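Local coordinates for magnesium and cobalt efflux protein CorC (Neisseria meningitidis, PDB 2PLI) that probably takes part in magnesium and cobalt ion transport, the piece here being its transporter-associated domain, which binds zinc in the crystal, at residues G49-E54 with R80-L85. Numbering follows the deposited sequence. Where two conformers were deposited one is given.
Sequences GLVIQE and RRLHTL
Val51 puts one methyl on Leu82 and the other on Leu85. Its CG1 lies 3.9 Å from Leu82 CD2, the two side chains crossing at about a right angle, while its CG2 meets Leu85 CD1 tip to tip, also at 3.9 Å. With CG1 anti to the backbone N (chi1 168°), CG2 lies beside that N, and this assigns CG1 to Leu82 and CG2 to Leu85. All three residues are buried, and this is the tight part of the contact. His83 and Thr84 form a classic beta bulge opposite Arg76, consistent with Leu82 and Leu85, three positions apart, both pointing toward the helix. His83 is a zinc ligand in a crystal structure of this protein, though no zinc is bound to it in this chain.

The looser side begins at Ile52. Its CB does not aim at the strand, but its side chain bends nearer, and CG1 passes Leu82 CD2 at 4.0 Å, the two side chains sliding by in opposite directions. Leu82 CD2 thus serves both helix residues. Ile52 is partly exposed and also touches Pro59. No hydrogen bond links the segments; apolar contact alone joins them.

This is a buried helix-on-sheet contact in the core of the transporter-associated domain. The 49-54 part of helix 47-55 crosses the 82-85 part of strand 82-89 at 97°, the short axes 9.9 Å apart. Val51 continues the apolar layer onto Val65 of strand 64-67, Leu82 rests on Val74 and Ala77 of strand 70-77, and strand 82-89 itself is hydrogen-bonded between strands 19-23 and 70-77.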
loop_
_atom_site.group_PDB
_atom_site.type_symbol
_atom_site.label_atom_id
_atom_site.label_comp_id
_atom_site.label_asym_id
_atom_site.label_seq_id
_atom_site.Cartn_x
_atom_site.Cartn_y
_atom_site.Cartn_z
ATOM N N GLY A 49 0.681 -17.814 0.291
ATOM C CA GLY A 49 0.668 -18.801 1.364
ATOM C C GLY A 49 -0.712 -19.290 1.720
ATOM O O GLY A 49 -0.909 -20.500 1.966
ATOM N N LEU A 50 -1.677 -18.379 1.757
ATOM C CA LEU A 50 -3.036 -18.734 2.052
ATOM C C LEU A 50 -3.664 -19.597 0.953
ATOM O O LEU A 50 -4.354 -20.578 1.235
ATOM C CB LEU A 50 -3.847 -17.470 2.297
ATOM C CG LEU A 50 -5.209 -17.675 2.917
ATOM C CD1 LEU A 50 -5.126 -18.141 4.372
ATOM C CD2 LEU A 50 -5.959 -16.380 2.876
ATOM N N VAL A 51 -3.409 -19.242 -0.302
ATOM C CA VAL A 51 -3.858 -20.071 -1.431
ATOM C C VAL A 51 -3.277 -21.462 -1.345
ATOM O O VAL A 51 -3.972 -22.440 -1.544
ATOM C CB VAL A 51 -3.536 -19.401 -2.741
ATOM C CG1 VAL A 51 -3.715 -20.350 -3.889
ATOM C CG2 VAL A 51 -4.464 -18.145 -2.905
ATOM N N ILE A 52 -1.991 -21.571 -1.068
ATOM C CA ILE A 52 -1.335 -22.881 -0.964
ATOM C C ILE A 52 -1.962 -23.677 0.194
ATOM O O ILE A 52 -2.185 -24.895 0.062
ATOM C CB ILE A 52 0.176 -22.695 -0.806
ATOM C CG1 ILE A 52 0.828 -22.184 -2.102
ATOM C CG2 ILE A 52 0.854 -23.986 -0.393
ATOM C CD1 ILE A 52 2.271 -21.727 -1.947
ATOM N N GLN A 53 -2.227 -23.020 1.313
ATOM C CA GLN A 53 -2.908 -23.659 2.468
ATOM C C GLN A 53 -4.260 -24.227 2.071
ATOM O O GLN A 53 -4.570 -25.366 2.401
ATOM C CB GLN A 53 -3.051 -22.696 3.644
ATOM C CG GLN A 53 -4.018 -23.132 4.806
ATOM C CD GLN A 53 -4.396 -21.946 5.705
ATOM O OE1 GLN A 53 -3.515 -21.277 6.253
ATOM N NE2 GLN A 53 -5.698 -21.612 5.766
ATOM N N GLU A 54 -5.064 -23.430 1.384
ATOM C CA GLU A 54 -6.434 -23.821 1.047
ATOM C C GLU A 54 -6.491 -24.874 -0.049
ATOM O O GLU A 54 -7.375 -25.735 -0.019
ATOM C CB GLU A 54 -7.248 -22.635 0.607
ATOM C CG GLU A 54 -7.490 -21.624 1.715
ATOM C CD GLU A 54 -8.508 -22.099 2.733
ATOM O OE1 GLU A 54 -9.511 -22.742 2.353
ATOM O OE2 GLU A 54 -8.297 -21.828 3.925
ATOM N N ARG A 80 8.892 -24.021 -8.017
ATOM C CA ARG A 80 9.374 -23.491 -6.741
ATOM C C ARG A 80 8.320 -22.697 -5.943
ATOM O O ARG A 80 8.107 -22.934 -4.750
ATOM C CB ARG A 80 10.596 -22.613 -6.999
ATOM C CG ARG A 80 11.852 -23.355 -7.412
ATOM C CD ARG A 80 12.472 -24.143 -6.213
ATOM N NE ARG A 80 12.872 -23.280 -5.094
ATOM C CZ ARG A 80 14.026 -22.616 -4.993
ATOM N NH1 ARG A 80 14.969 -22.703 -5.927
ATOM N NH2 ARG A 80 14.248 -21.851 -3.933
ATOM N N ARG A 81 7.639 -21.798 -6.635
ATOM C CA ARG A 81 6.874 -20.734 -6.054
ATOM C C ARG A 81 5.627 -20.363 -6.820
ATOM O O ARG A 81 5.560 -20.487 -8.052
ATOM C CB ARG A 81 7.733 -19.463 -5.889
ATOM C CG ARG A 81 8.859 -19.631 -4.925
ATOM C CD ARG A 81 9.441 -18.312 -4.512
ATOM N NE ARG A 81 10.542 -18.562 -3.587
ATOM C CZ ARG A 81 11.357 -17.619 -3.143
ATOM N NH1 ARG A 81 11.200 -16.368 -3.536
ATOM N NH2 ARG A 81 12.334 -17.946 -2.312
ATOM N N LEU A 82 4.645 -19.863 -6.070
ATOM C CA LEU A 82 3.468 -19.247 -6.641
ATOM C C LEU A 82 3.791 -17.754 -6.643
ATOM O O LEU A 82 4.120 -17.194 -5.588
ATOM C CB LEU A 82 2.283 -19.546 -5.696
ATOM C CG LEU A 82 0.980 -18.825 -5.890
ATOM C CD1 LEU A 82 0.445 -18.973 -7.296
ATOM C CD2 LEU A 82 -0.024 -19.327 -4.828
ATOM N N HIS A 83 3.704 -17.139 -7.825
ATOM C CA HIS A 83 4.077 -15.763 -8.012
ATOM C C HIS A 83 2.930 -14.745 -8.141
ATOM O O HIS A 83 3.026 -13.626 -7.630
ATOM C CB HIS A 83 5.004 -15.673 -9.207
ATOM C CG HIS A 83 6.345 -16.297 -8.977
ATOM N ND1 HIS A 83 7.270 -15.736 -8.132
ATOM C CD2 HIS A 83 6.951 -17.375 -9.532
ATOM C CE1 HIS A 83 8.381 -16.457 -8.143
ATOM N NE2 HIS A 83 8.206 -17.445 -8.991
ATOM N N THR A 84 1.883 -15.085 -8.883
ATOM C CA THR A 84 0.808 -14.146 -9.194
ATOM C C THR A 84 -0.528 -14.831 -9.219
ATOM O O THR A 84 -0.664 -15.962 -9.710
ATOM C CB THR A 84 1.058 -13.512 -10.590
ATOM O OG1 THR A 84 2.459 -13.113 -10.655
ATOM C CG2 THR A 84 0.157 -12.310 -10.805
ATOM N N LEU A 85 -1.517 -14.089 -8.745
ATOM C CA LEU A 85 -2.919 -14.530 -8.717
ATOM C C LEU A 85 -3.780 -13.511 -9.471
ATOM O O LEU A 85 -3.438 -12.344 -9.540
ATOM C CB LEU A 85 -3.404 -14.581 -7.272
ATOM C CG LEU A 85 -2.658 -15.552 -6.344
ATOM C CD1 LEU A 85 -2.915 -15.219 -4.931
ATOM C CD2 LEU A 85 -3.076 -17.008 -6.704
#